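Local coordinates for DNA processing protein DprA (Streptococcus pneumoniae, PDB 3UQZ) that binds single-stranded DNA, protects it from nucleases and helps load the RecA recombinase onto it during transformation, at residues T4-Y9 / A62-E67; Y9-S14 / E54-I59; L22-Y27 / A41-C46. All coordinates share one frame; numbering follows the deposited sequence.

Contact 1 of 3, residues T4-Y9 / A62-E67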
ATOM      1  N   THR A   4      15.892  40.719 -21.265  1.00 36.87           N
ATOM      2  CA  THR A   4      17.000  39.755 -21.171  1.00 35.56           C
ATOM      3  C   THR A   4      16.876  39.030 -19.820  1.00 37.73           C
ATOM      4  O   THR A   4      15.963  39.358 -19.049  1.00 36.83           O
ATOM      5  CB  THR A   4      18.358  40.498 -21.282  1.00 39.05           C
ATOM      6  OG1 THR A   4      18.459  41.477 -20.253  1.00 40.06           O
ATOM      7  CG2 THR A   4      18.572  41.152 -22.624  1.00 34.21           C
ATOM      8  N   ASN A   5      17.790  38.071 -19.510  1.00 33.11           N
ATOM      9  CA  ASN A   5      17.761  37.371 -18.218  1.00 32.68           C
ATOM     10  C   ASN A   5      17.987  38.345 -17.063  1.00 37.74           C
ATOM     11  O   ASN A   5      17.329  38.216 -16.023  1.00 38.71           O
ATOM     12  CB  ASN A   5      18.754  36.212 -18.158  1.00 31.09           C
ATOM     13  CG  ASN A   5      18.412  35.028 -19.033  1.00 40.76           C
ATOM     14  OD1 ASN A   5      17.370  34.990 -19.719  1.00 27.46           O
ATOM     15  ND2 ASN A   5      19.318  34.042 -19.048  1.00 23.54           N
ATOM     16  N   TYR A   6      18.873  39.353 -17.265  1.00 33.25           N
ATOM     17  CA  TYR A   6      19.128  40.404 -16.268  1.00 32.44           C
ATOM     18  C   TYR A   6      17.851  41.215 -16.005  1.00 34.84           C
ATOM     19  O   TYR A   6      17.584  41.581 -14.856  1.00 33.90           O
ATOM     20  CB  TYR A   6      20.283  41.339 -16.704  1.00 33.70           C
ATOM     21  CG  TYR A   6      20.407  42.570 -15.830  1.00 35.43           C
ATOM     22  CD1 TYR A   6      20.954  42.491 -14.554  1.00 37.58           C
ATOM     23  CD2 TYR A   6      19.892  43.798 -16.243  1.00 35.68           C
ATOM     24  CE1 TYR A   6      20.996  43.602 -13.715  1.00 38.15           C
ATOM     25  CE2 TYR A   6      19.927  44.915 -15.411  1.00 36.11           C
ATOM     26  CZ  TYR A   6      20.494  44.817 -14.155  1.00 44.61           C
ATOM     27  OH  TYR A   6      20.552  45.925 -13.349  1.00 46.80           O
ATOM     28  N   GLU A   7      17.080  41.502 -17.074  1.00 30.95           N
ATOM     29  CA  GLU A   7      15.840  42.265 -16.963  1.00 30.60           C
ATOM     30  C   GLU A   7      14.779  41.484 -16.220  1.00 35.81           C
ATOM     31  O   GLU A   7      14.080  42.073 -15.390  1.00 37.04           O
ATOM     32  CB  GLU A   7      15.350  42.769 -18.322  1.00 31.74           C
ATOM     33  CG  GLU A   7      16.251  43.825 -18.945  1.00 39.39           C
ATOM     34  CD  GLU A   7      16.278  45.183 -18.269  1.00 61.70           C
ATOM     35  OE1 GLU A   7      15.358  45.486 -17.474  1.00 50.32           O
ATOM     36  OE2 GLU A   7      17.225  45.951 -18.551  1.00 61.67           O
ATOM     37  N   ILE A   8      14.720  40.148 -16.443  1.00 31.57           N
ATOM     38  CA  ILE A   8      13.811  39.246 -15.727  1.00 31.42           C
ATOM     39  C   ILE A   8      14.090  39.378 -14.215  1.00 35.00           C
ATOM     40  O   ILE A   8      13.160  39.629 -13.444  1.00 34.52           O
ATOM     41  CB  ILE A   8      13.922  37.780 -16.243  1.00 34.26           C
ATOM     42  CG1 ILE A   8      13.302  37.637 -17.664  1.00 34.78           C
ATOM     43  CG2 ILE A   8      13.263  36.823 -15.272  1.00 32.98           C
ATOM     44  CD1 ILE A   8      13.661  36.348 -18.445  1.00 34.70           C
ATOM     45  N   TYR A   9      15.379  39.299 -13.819  1.00 31.52           N
ATOM     46  CA  TYR A   9      15.820  39.478 -12.433  1.00 31.89           C
ATOM     47  C   TYR A   9      15.442  40.864 -11.923  1.00 37.53           C
ATOM     48  O   TYR A   9      14.905  40.971 -10.816  1.00 37.11           O
ATOM     49  CB  TYR A   9      17.336  39.243 -12.301  1.00 33.58           C
ATOM     50  CG  TYR A   9      17.830  39.195 -10.869  1.00 36.06           C
ATOM     51  CD1 TYR A   9      17.263  38.323  -9.944  1.00 38.01           C
ATOM     52  CD2 TYR A   9      18.884  40.004 -10.445  1.00 36.75           C
ATOM     53  CE1 TYR A   9      17.711  38.277  -8.623  1.00 38.17           C
ATOM     54  CE2 TYR A   9      19.346  39.959  -9.129  1.00 37.51           C
ATOM     55  CZ  TYR A   9      18.755  39.092  -8.224  1.00 42.89           C
ATOM     56  OH  TYR A   9      19.200  39.038  -6.927  1.00 40.89           O
ATOM     57  N   ALA A  62      24.250  49.172 -11.715  1.00 58.33           N
ATOM     58  CA  ALA A  62      25.634  48.772 -11.471  1.00 58.72           C
ATOM     59  C   ALA A  62      25.730  47.781 -10.300  1.00 63.43           C
ATOM     60  O   ALA A  62      26.411  46.759 -10.423  1.00 63.00           O
ATOM     61  CB  ALA A  62      26.492  49.999 -11.204  1.00 59.50           C
ATOM     62  N   HIS A  63      25.028  48.075  -9.182  1.00 60.62           N
ATOM     63  CA  HIS A  63      24.978  47.232  -7.987  1.00 60.78           C
ATOM     64  C   HIS A  63      24.251  45.905  -8.271  1.00 61.29           C
ATOM     65  O   HIS A  63      24.726  44.852  -7.838  1.00 60.45           O
ATOM     66  CB  HIS A  63      24.312  47.991  -6.823  1.00 62.79           C
ATOM     67  CG  HIS A  63      24.122  47.165  -5.586  1.00 67.54           C
ATOM     68  ND1 HIS A  63      22.911  46.542  -5.309  1.00 69.95           N
ATOM     69  CD2 HIS A  63      25.004  46.862  -4.603  1.00 70.15           C
ATOM     70  CE1 HIS A  63      23.092  45.895  -4.166  1.00 69.74           C
ATOM     71  NE2 HIS A  63      24.336  46.056  -3.704  1.00 70.12           N
ATOM     72  N   LEU A  64      23.106  45.967  -9.001  1.00 55.38           N
ATOM     73  CA  LEU A  64      22.293  44.805  -9.356  1.00 53.71           C
ATOM     74  C   LEU A  64      22.977  43.890 -10.359  1.00 56.10           C
ATOM     75  O   LEU A  64      22.814  42.672 -10.261  1.00 55.90           O
ATOM     76  CB  LEU A  64      20.893  45.210  -9.843  1.00 53.38           C
ATOM     77  CG  LEU A  64      19.858  44.076  -9.954  1.00 57.67           C
ATOM     78  CD1 LEU A  64      19.309  43.693  -8.609  1.00 57.64           C
ATOM     79  CD2 LEU A  64      18.725  44.452 -10.863  1.00 59.86           C
ATOM     80  N   SER A  65      23.738  44.457 -11.314  1.00 51.25           N
ATOM     81  CA  SER A  65      24.456  43.664 -12.314  1.00 50.50           C
ATOM     82  C   SER A  65      25.556  42.816 -11.669  1.00 53.46           C
ATOM     83  O   SER A  65      25.806  41.694 -12.111  1.00 53.75           O
ATOM     84  CB  SER A  65      25.022  44.550 -13.416  1.00 54.38           C
ATOM     85  OG  SER A  65      25.430  43.768 -14.527  1.00 66.41           O
ATOM     86  N   LYS A  66      26.177  43.334 -10.599  1.00 49.05           N
ATOM     87  CA  LYS A  66      27.209  42.630  -9.842  1.00 48.55           C
ATOM     88  C   LYS A  66      26.561  41.433  -9.110  1.00 50.87           C
ATOM     89  O   LYS A  66      27.097  40.326  -9.156  1.00 50.93           O
ATOM     90  CB  LYS A  66      27.888  43.597  -8.856  1.00 51.22           C
ATOM     91  CG  LYS A  66      29.190  43.079  -8.274  1.00 71.77           C
ATOM     92  CD  LYS A  66      29.680  44.024  -7.204  1.00 83.54           C
ATOM     93  CE  LYS A  66      30.487  43.306  -6.149  1.00 88.51           C
ATOM     94  NZ  LYS A  66      30.884  44.216  -5.043  1.00 91.50           N
ATOM     95  N   GLU A  67      25.396  41.672  -8.467  1.00 45.30           N
ATOM     96  CA  GLU A  67      24.583  40.709  -7.724  1.00 44.29           C
ATOM     97  C   GLU A  67      24.100  39.565  -8.655  1.00 47.87           C
ATOM     98  O   GLU A  67      24.323  38.385  -8.350  1.00 47.93           O
ATOM     99  CB  GLU A  67      23.388  41.451  -7.110  1.00 45.44           C
ATOM    100  CG  GLU A  67      22.709  40.739  -5.962  1.00 55.19           C
ATOM    101  CD  GLU A  67      21.486  41.466  -5.446  1.00 76.24           C
ATOM    102  OE1 GLU A  67      21.621  42.635  -5.017  1.00 77.67           O
ATOM    103  OE2 GLU A  67      20.388  40.866  -5.473  1.00 67.64           O
TER
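Glu67 OE2 is gripped by two side chains of helix 5-13. Tyr9 OH donates a hydrogen bond to Glu67 OE2 at 2.6 Å, and Lys13 NZ, one turn further along the helix of Tyr9, forms a salt bridge with it. The contact joins the first helix of the sterile alpha motif (SAM) domain, residues 5-13, to helix 61-69, which leads on to strand 73-75. The two short helical segments run at 108° to each other, with axes 10.7 Å apart, so side chains bridge the gap. The tyrosine hydroxyl reaches the carboxylate on its anti side, 20° out of the carboxylate plane. OE2 lies at the edge of the Tyr9 ring, near the ring plane, while the carboxylate plane is turned 82° from it. Glu67 has an extended chain, which carries the carboxylate out to the hydroxyl. A nearby lysine charge would probably favour the ionised carboxylate.

Leu64 sits between the two tyrosines, and each methyl serves one of them. Leu64 CD1 packs on Tyr9 CE2 at 3.8 Å, and Leu64 CD2 meets Tyr6 CE1 at 3.7 Å. Tyr6 and Tyr9 both have CG anti to the backbone N, and this sends both rings across to helix 61-69. The hydroxyl of Tyr6 is hydrogen-bonded to Asp61, just before the segment. Phe96 meets the Tyr9 ring edge-to-face. Beside Leu64, the backbone of Ser65 closes on the Tyr6 ring, with Ser65 CA 3.7 Å from Tyr6 CE1.

Contact 2 of 3, residues Y9-S14 / E54-I59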
ATOM      1  N   TYR A   9      15.379  39.299 -13.819  1.00 31.52           N
ATOM      2  CA  TYR A   9      15.820  39.478 -12.433  1.00 31.89           C
ATOM      3  C   TYR A   9      15.442  40.864 -11.923  1.00 37.53           C
ATOM      4  O   TYR A   9      14.905  40.971 -10.816  1.00 37.11           O
ATOM      5  CB  TYR A   9      17.336  39.243 -12.301  1.00 33.58           C
ATOM      6  CG  TYR A   9      17.830  39.195 -10.869  1.00 36.06           C
ATOM      7  CD1 TYR A   9      17.263  38.323  -9.944  1.00 38.01           C
ATOM      8  CD2 TYR A   9      18.884  40.004 -10.445  1.00 36.75           C
ATOM      9  CE1 TYR A   9      17.711  38.277  -8.623  1.00 38.17           C
ATOM     10  CE2 TYR A   9      19.346  39.959  -9.129  1.00 37.51           C
ATOM     11  CZ  TYR A   9      18.755  39.092  -8.224  1.00 42.89           C
ATOM     12  OH  TYR A   9      19.200  39.038  -6.927  1.00 40.89           O
ATOM     13  N   LYS A  10      15.682  41.921 -12.749  1.00 35.22           N
ATOM     14  CA  LYS A  10      15.338  43.309 -12.422  1.00 35.57           C
ATOM     15  C   LYS A  10      13.818  43.489 -12.190  1.00 39.99           C
ATOM     16  O   LYS A  10      13.438  44.257 -11.303  1.00 39.20           O
ATOM     17  CB  LYS A  10      15.885  44.279 -13.478  1.00 37.69           C
ATOM     18  CG  LYS A  10      15.957  45.725 -13.007  1.00 40.03           C
ATOM     19  CD  LYS A  10      16.588  46.625 -14.050  1.00 46.88           C
ATOM     20  CE  LYS A  10      16.472  48.079 -13.667  1.00 49.83           C
ATOM     21  NZ  LYS A  10      16.948  48.961 -14.753  1.00 55.49           N
ATOM     22  N   LEU A  11      12.964  42.748 -12.943  1.00 36.95           N
ATOM     23  CA  LEU A  11      11.498  42.775 -12.780  1.00 36.40           C
ATOM     24  C   LEU A  11      11.072  42.138 -11.451  1.00 40.21           C
ATOM     25  O   LEU A  11      10.168  42.645 -10.794  1.00 40.11           O
ATOM     26  CB  LEU A  11      10.768  42.107 -13.965  1.00 36.27           C
ATOM     27  CG  LEU A  11      10.873  42.787 -15.341  1.00 40.55           C
ATOM     28  CD1 LEU A  11      10.234  41.943 -16.404  1.00 40.08           C
ATOM     29  CD2 LEU A  11      10.216  44.145 -15.346  1.00 43.64           C
ATOM     30  N   LYS A  12      11.746  41.044 -11.045  1.00 37.16           N
ATOM     31  CA  LYS A  12      11.518  40.359  -9.766  1.00 36.84           C
ATOM     32  C   LYS A  12      11.886  41.317  -8.620  1.00 42.69           C
ATOM     33  O   LYS A  12      11.139  41.430  -7.651  1.00 42.90           O
ATOM     34  CB  LYS A  12      12.361  39.070  -9.671  1.00 38.16           C
ATOM     35  CG  LYS A  12      11.591  37.811 -10.046  1.00 41.97           C
ATOM     36  CD  LYS A  12      12.396  36.530  -9.917  1.00 49.99           C
ATOM     37  CE  LYS A  12      11.464  35.353  -9.751  1.00 56.51           C
ATOM     38  NZ  LYS A  12      12.123  34.079 -10.098  1.00 63.15           N
ATOM     39  N   LYS A  13      13.003  42.056  -8.775  1.00 39.76           N
ATOM     40  CA  LYS A  13      13.496  43.051  -7.820  1.00 39.68           C
ATOM     41  C   LYS A  13      12.623  44.313  -7.743  1.00 44.24           C
ATOM     42  O   LYS A  13      12.692  45.040  -6.751  1.00 44.53           O
ATOM     43  CB  LYS A  13      14.953  43.422  -8.137  1.00 42.04           C
ATOM     44  CG  LYS A  13      15.937  42.332  -7.751  1.00 53.95           C
ATOM     45  CD  LYS A  13      16.454  42.538  -6.336  1.00 58.75           C
ATOM     46  CE  LYS A  13      16.987  41.265  -5.754  1.00 72.30           C
ATOM     47  NZ  LYS A  13      17.449  41.466  -4.360  1.00 82.07           N
ATOM     48  N   SER A  14      11.805  44.568  -8.779  1.00 40.37           N
ATOM     49  CA  SER A  14      10.915  45.725  -8.839  1.00 39.87           C
ATOM     50  C   SER A  14       9.561  45.407  -8.208  1.00 45.27           C
ATOM     51  O   SER A  14       8.729  46.302  -8.058  1.00 45.49           O
ATOM     52  CB  SER A  14      10.742  46.189 -10.280  1.00 42.59           C
ATOM     53  OG  SER A  14      11.991  46.456 -10.896  1.00 48.66           O
ATOM     54  N   GLU A  54       8.139  52.948 -10.566  1.00 47.03           N
ATOM     55  CA  GLU A  54       8.912  53.759  -9.623  1.00 47.42           C
ATOM     56  C   GLU A  54      10.081  52.922  -9.143  1.00 51.79           C
ATOM     57  O   GLU A  54      11.221  53.300  -9.394  1.00 52.62           O
ATOM     58  CB  GLU A  54       8.033  54.204  -8.436  1.00 48.98           C
ATOM     59  CG  GLU A  54       8.700  55.188  -7.487  1.00 61.90           C
ATOM     60  CD  GLU A  54       7.909  55.504  -6.231  1.00 93.83           C
ATOM     61  OE1 GLU A  54       7.723  54.592  -5.392  1.00 93.86           O
ATOM     62  OE2 GLU A  54       7.491  56.676  -6.076  1.00 91.47           O
ATOM     63  N   ARG A  55       9.794  51.748  -8.538  1.00 48.13           N
ATOM     64  CA  ARG A  55      10.779  50.784  -8.023  1.00 47.26           C
ATOM     65  C   ARG A  55      11.804  50.370  -9.075  1.00 50.12           C
ATOM     66  O   ARG A  55      12.997  50.328  -8.764  1.00 50.01           O
ATOM     67  CB  ARG A  55      10.080  49.556  -7.422  1.00 46.14           C
ATOM     68  CG  ARG A  55       9.408  49.836  -6.083  1.00 51.22           C
ATOM     69  CD  ARG A  55       8.889  48.577  -5.429  1.00 60.91           C
ATOM     70  NE  ARG A  55       9.958  47.611  -5.167  1.00 70.75           N
ATOM     71  CZ  ARG A  55       9.773  46.418  -4.612  1.00 83.54           C
ATOM     72  NH1 ARG A  55       8.557  46.035  -4.239  1.00 67.56           N
ATOM     73  NH2 ARG A  55      10.799  45.600  -4.422  1.00 70.22           N
ATOM     74  N   TYR A  56      11.351  50.131 -10.327  1.00 45.99           N
ATOM     75  CA  TYR A  56      12.227  49.776 -11.447  1.00 46.07           C
ATOM     76  C   TYR A  56      13.273  50.882 -11.693  1.00 53.17           C
ATOM     77  O   TYR A  56      14.464  50.590 -11.823  1.00 53.63           O
ATOM     78  CB  TYR A  56      11.404  49.497 -12.722  1.00 46.46           C
ATOM     79  CG  TYR A  56      12.241  49.067 -13.909  1.00 47.86           C
ATOM     80  CD1 TYR A  56      12.403  47.719 -14.224  1.00 49.55           C
ATOM     81  CD2 TYR A  56      12.873  50.009 -14.721  1.00 48.13           C
ATOM     82  CE1 TYR A  56      13.174  47.319 -15.315  1.00 49.01           C
ATOM     83  CE2 TYR A  56      13.653  49.620 -15.809  1.00 48.45           C
ATOM     84  CZ  TYR A  56      13.802  48.274 -16.100  1.00 54.75           C
ATOM     85  OH  TYR A  56      14.582  47.898 -17.163  1.00 55.04           O
ATOM     86  N   PHE A  57      12.819  52.150 -11.738  1.00 51.22           N
ATOM     87  CA  PHE A  57      13.679  53.315 -11.955  1.00 51.29           C
ATOM     88  C   PHE A  57      14.661  53.584 -10.823  1.00 56.64           C
ATOM     89  O   PHE A  57      15.767  54.062 -11.097  1.00 56.89           O
ATOM     90  CB  PHE A  57      12.853  54.566 -12.287  1.00 52.68           C
ATOM     91  CG  PHE A  57      12.173  54.497 -13.633  1.00 53.97           C
ATOM     92  CD1 PHE A  57      12.905  54.273 -14.795  1.00 56.85           C
ATOM     93  CD2 PHE A  57      10.807  54.682 -13.747  1.00 55.67           C
ATOM     94  CE1 PHE A  57      12.270  54.191 -16.035  1.00 57.39           C
ATOM     95  CE2 PHE A  57      10.174  54.582 -14.987  1.00 58.06           C
ATOM     96  CZ  PHE A  57      10.913  54.383 -16.124  1.00 55.92           C
ATOM     97  N   GLN A  58      14.282  53.248  -9.567  1.00 52.88           N
ATOM     98  CA  GLN A  58      15.140  53.445  -8.395  1.00 52.82           C
ATOM     99  C   GLN A  58      16.292  52.440  -8.303  1.00 56.89           C
ATOM    100  O   GLN A  58      17.235  52.663  -7.541  1.00 56.96           O
ATOM    101  CB  GLN A  58      14.315  53.491  -7.101  1.00 54.38           C
ATOM    102  CG  GLN A  58      13.469  54.762  -6.989  1.00 77.90           C
ATOM    103  CD  GLN A  58      12.338  54.663  -6.001  1.00106.45           C
ATOM    104  OE1 GLN A  58      12.029  53.598  -5.448  1.00103.75           O
ATOM    105  NE2 GLN A  58      11.679  55.789  -5.765  1.00100.86           N
ATOM    106  N   ILE A  59      16.230  51.349  -9.090  1.00 53.29           N
ATOM    107  CA  ILE A  59      17.254  50.300  -9.096  1.00 52.56           C
ATOM    108  C   ILE A  59      18.597  50.789  -9.636  1.00 56.01           C
ATOM    109  O   ILE A  59      18.663  51.313 -10.749  1.00 55.09           O
ATOM    110  CB  ILE A  59      16.741  48.992  -9.790  1.00 55.08           C
ATOM    111  CG1 ILE A  59      15.752  48.234  -8.872  1.00 54.90           C
ATOM    112  CG2 ILE A  59      17.898  48.075 -10.217  1.00 55.09           C
ATOM    113  CD1 ILE A  59      14.860  47.255  -9.558  1.00 59.68           C
TER
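Lys10 lies with its chain across one face of the Tyr56 ring. The chain is extended throughout, and this straight shape lets it reach the aromatic face from the neighbouring helix. Lys10 CE makes a CH-pi contact, 3.8 Å from the centroid of the Tyr56 ring. The ammonium goes a little further and makes an off-centre cation-pi contact, with Lys10 NZ 3.9 Å from the centroid of the Tyr56 ring. Asp61 holds the charge in a salt bridge, and Glu7 takes the Tyr56 hydroxyl. Ile59 runs past Lys10 in the opposite direction, its CG2 3.7 Å from Lys10 CE.

This is a helix-helix contact within the SAM domain, between helix 5-13 and helix 49-58, whose short segments cross at 120°. Across the two segments the CA atoms come closest at Ser14 and Tyr56. Ser14 OG turns back to the helix and donates to Lys10 O at 2.7 Å, tilted 32° from the carbonyl plane. The same OG faces Ile59 CD1 and the CA of Tyr56.

Arg55 lies at the outer margin. Its chain bends at chi3 (60°), which brings the guanidinium against the Lys13-Ser14 backbone, with Ser14 O over one face. Arg55 NH2 makes a weak, bent hydrogen bond to Lys13 O, 3.1 Å long.

Contact 3 of 3, residues L22-Y27 / A41-C46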
ATOM      1  N   LEU A  22       5.675  35.667 -16.029  1.00 41.02           N
ATOM      2  CA  LEU A  22       5.223  34.643 -16.965  1.00 41.32           C
ATOM      3  C   LEU A  22       4.209  35.207 -17.963  1.00 45.84           C
ATOM      4  O   LEU A  22       4.349  34.932 -19.149  1.00 46.42           O
ATOM      5  CB  LEU A  22       4.653  33.422 -16.227  1.00 41.80           C
ATOM      6  CG  LEU A  22       5.569  32.195 -16.172  1.00 46.71           C
ATOM      7  CD1 LEU A  22       5.121  31.234 -15.092  1.00 46.24           C
ATOM      8  CD2 LEU A  22       5.658  31.498 -17.540  1.00 49.95           C
ATOM      9  N   LYS A  23       3.228  36.031 -17.499  1.00 42.65           N
ATOM     10  CA  LYS A  23       2.236  36.702 -18.362  1.00 42.69           C
ATOM     11  C   LYS A  23       2.945  37.636 -19.350  1.00 46.20           C
ATOM     12  O   LYS A  23       2.627  37.607 -20.539  1.00 45.74           O
ATOM     13  CB  LYS A  23       1.224  37.523 -17.538  1.00 45.13           C
ATOM     14  CG  LYS A  23       0.144  36.698 -16.871  1.00 61.00           C
ATOM     15  CD  LYS A  23      -0.871  37.590 -16.179  1.00 72.06           C
ATOM     16  CE  LYS A  23      -1.795  36.785 -15.299  1.00 80.02           C
ATOM     17  NZ  LYS A  23      -1.200  36.477 -13.967  1.00 84.74           N
ATOM     18  N   VAL A  24       3.929  38.437 -18.850  1.00 41.69           N
ATOM     19  CA  VAL A  24       4.703  39.390 -19.647  1.00 41.01           C
ATOM     20  C   VAL A  24       5.452  38.653 -20.753  1.00 45.70           C
ATOM     21  O   VAL A  24       5.354  39.045 -21.917  1.00 45.15           O
ATOM     22  CB  VAL A  24       5.641  40.261 -18.766  1.00 45.00           C
ATOM     23  CG1 VAL A  24       6.595  41.109 -19.607  1.00 44.63           C
ATOM     24  CG2 VAL A  24       4.848  41.143 -17.804  1.00 44.87           C
ATOM     25  N   LEU A  25       6.169  37.567 -20.396  1.00 43.49           N
ATOM     26  CA  LEU A  25       6.952  36.785 -21.358  1.00 43.74           C
ATOM     27  C   LEU A  25       6.118  36.071 -22.405  1.00 50.03           C
ATOM     28  O   LEU A  25       6.568  35.924 -23.543  1.00 48.92           O
ATOM     29  CB  LEU A  25       7.940  35.831 -20.669  1.00 43.23           C
ATOM     30  CG  LEU A  25       9.022  36.484 -19.796  1.00 46.63           C
ATOM     31  CD1 LEU A  25       9.782  35.442 -19.029  1.00 45.64           C
ATOM     32  CD2 LEU A  25       9.985  37.349 -20.612  1.00 46.73           C
ATOM     33  N   GLU A  26       4.898  35.657 -22.028  1.00 49.49           N
ATOM     34  CA  GLU A  26       3.949  34.994 -22.922  1.00 50.67           C
ATOM     35  C   GLU A  26       3.498  35.958 -24.027  1.00 55.73           C
ATOM     36  O   GLU A  26       3.481  35.577 -25.197  1.00 55.71           O
ATOM     37  CB  GLU A  26       2.744  34.469 -22.132  1.00 52.49           C
ATOM     38  CG  GLU A  26       3.050  33.241 -21.291  1.00 65.17           C
ATOM     39  CD  GLU A  26       1.844  32.492 -20.754  1.00 90.13           C
ATOM     40  OE1 GLU A  26       0.708  33.015 -20.842  1.00 77.95           O
ATOM     41  OE2 GLU A  26       2.043  31.356 -20.265  1.00 88.58           O
ATOM     42  N   TYR A  27       3.177  37.212 -23.653  1.00 53.27           N
ATOM     43  CA  TYR A  27       2.775  38.274 -24.571  1.00 54.30           C
ATOM     44  C   TYR A  27       3.977  38.721 -25.421  1.00 57.10           C
ATOM     45  O   TYR A  27       3.831  38.922 -26.627  1.00 57.89           O
ATOM     46  CB  TYR A  27       2.185  39.468 -23.788  1.00 57.13           C
ATOM     47  CG  TYR A  27       1.720  40.632 -24.644  1.00 61.12           C
ATOM     48  CD1 TYR A  27       0.375  40.795 -24.967  1.00 63.52           C
ATOM     49  CD2 TYR A  27       2.619  41.591 -25.100  1.00 62.66           C
ATOM     50  CE1 TYR A  27      -0.060  41.872 -25.743  1.00 65.27           C
ATOM     51  CE2 TYR A  27       2.200  42.663 -25.888  1.00 64.22           C
ATOM     52  CZ  TYR A  27       0.859  42.804 -26.205  1.00 74.59           C
ATOM     53  OH  TYR A  27       0.456  43.874 -26.978  1.00 78.30           O
ATOM     54  N   ALA A  41       4.206  46.813 -17.283  1.00 51.92           N
ATOM     55  CA  ALA A  41       3.411  47.146 -16.093  1.00 51.63           C
ATOM     56  C   ALA A  41       1.945  46.764 -16.265  1.00 56.76           C
ATOM     57  O   ALA A  41       1.309  46.282 -15.323  1.00 56.61           O
ATOM     58  CB  ALA A  41       3.522  48.632 -15.792  1.00 52.10           C
ATOM     59  N   ASP A  42       1.424  46.974 -17.480  1.00 54.08           N
ATOM     60  CA  ASP A  42       0.044  46.708 -17.861  1.00 54.32           C
ATOM     61  C   ASP A  42      -0.223  45.193 -17.966  1.00 57.79           C
ATOM     62  O   ASP A  42      -1.032  44.671 -17.193  1.00 57.14           O
ATOM     63  CB  ASP A  42      -0.247  47.468 -19.174  1.00 56.59           C
ATOM     64  CG  ASP A  42      -1.679  47.558 -19.640  1.00 69.03           C
ATOM     65  OD1 ASP A  42      -2.581  47.635 -18.777  1.00 71.29           O
ATOM     66  OD2 ASP A  42      -1.895  47.637 -20.874  1.00 72.13           O
ATOM     67  N   ILE A  43       0.502  44.493 -18.880  1.00 54.13           N
ATOM     68  CA  ILE A  43       0.410  43.045 -19.157  1.00 53.72           C
ATOM     69  C   ILE A  43       0.535  42.180 -17.881  1.00 57.67           C
ATOM     70  O   ILE A  43      -0.242  41.234 -17.704  1.00 57.22           O
ATOM     71  CB  ILE A  43       1.406  42.625 -20.278  1.00 56.29           C
ATOM     72  CG1 ILE A  43       1.128  43.396 -21.584  1.00 56.34           C
ATOM     73  CG2 ILE A  43       1.370  41.119 -20.528  1.00 56.46           C
ATOM     74  CD1 ILE A  43       2.371  43.723 -22.403  1.00 62.20           C
ATOM     75  N   SER A  44       1.480  42.539 -16.986  1.00 54.25           N
ATOM     76  CA  SER A  44       1.729  41.849 -15.716  1.00 54.39           C
ATOM     77  C   SER A  44       0.481  41.685 -14.843  1.00 60.49           C
ATOM     78  O   SER A  44       0.363  40.686 -14.134  1.00 60.70           O
ATOM     79  CB  SER A  44       2.809  42.570 -14.919  1.00 57.10           C
ATOM     80  OG  SER A  44       2.339  43.808 -14.415  1.00 63.24           O
ATOM     81  N   GLY A  45      -0.413  42.672 -14.889  1.00 57.53           N
ATOM     82  CA  GLY A  45      -1.638  42.681 -14.103  1.00 57.45           C
ATOM     83  C   GLY A  45      -1.408  42.982 -12.635  1.00 62.15           C
ATOM     84  O   GLY A  45      -2.210  42.571 -11.790  1.00 61.62           O
ATOM     85  N   CYS A  46      -0.311  43.704 -12.316  1.00 59.51           N
ATOM     86  CA  CYS A  46       0.001  44.079 -10.938  1.00 60.15           C
ATOM     87  C   CYS A  46      -0.963  45.162 -10.456  1.00 66.56           C
ATOM     88  O   CYS A  46      -1.452  45.958 -11.269  1.00 65.82           O
ATOM     89  CB  CYS A  46       1.460  44.503 -10.787  1.00 60.09           C
ATOM     90  SG  CYS A  46       1.904  45.985 -11.716  1.00 63.70           S
TER
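Ile43 packs against Tyr27 with its terminal methyl over one face of the ring. Ile43 CD1 is 3.4 Å from Tyr27 CD2 and lies toward the rim of the ring, in a CH-pi contact. The two side chains cross at about a right angle. The other branch, Ile43 CG2, rests on Tyr27 CB at 3.7 Å and equally near Lys23 O. Tyr27 CG is anti to the backbone N (chi1 -180°), and this turns a ring face to the isoleucine methyl.

Next along the interface, Val24 CG2 meets Ser44 CB at 3.8 Å. The aliphatic part of Lys23 runs beside the backbone oxygens of Ile43 and Ser44 at the margin. The contact thus joins helix 18-28 to helix 37-43 and the turn that follows, within the SAM domain, by apolar packing.

Further out, the turn after Ile43 is shaped by its own bonds. Ser44 OG donates to Ala41 O at 2.8 Å, coming from above the carbonyl plane. Cys46 N gives a weak bond back to the same OG. Gly45 leaves the helical path with positive phi (74°), and its N bonds to Asp42 O. On the far side, Ala41 packs on Pro49, Phe52 and Met53 of helix 49-58.

Overall arrangement
All three contacts lie in the SAM domain, on one side of the chain's centre. Contacts 1 and 2 are close neighbours, with centres about 10 Å apart. They share Tyr9 and use successive parts of helix 5-13. Leu64 of contact 1 also packs on Lys10 and Lys13 of contact 2, with Leu64 CD2 3.7 Å from Lys10 CG. Contact 3 joins the helices that come between in sequence. Its centre is about 19 Å from that of contact 1, which it touches through Ile8 and Leu25, and about 15 Å from that of contact 2, which it does not touch. The partner subunit reaches none of them.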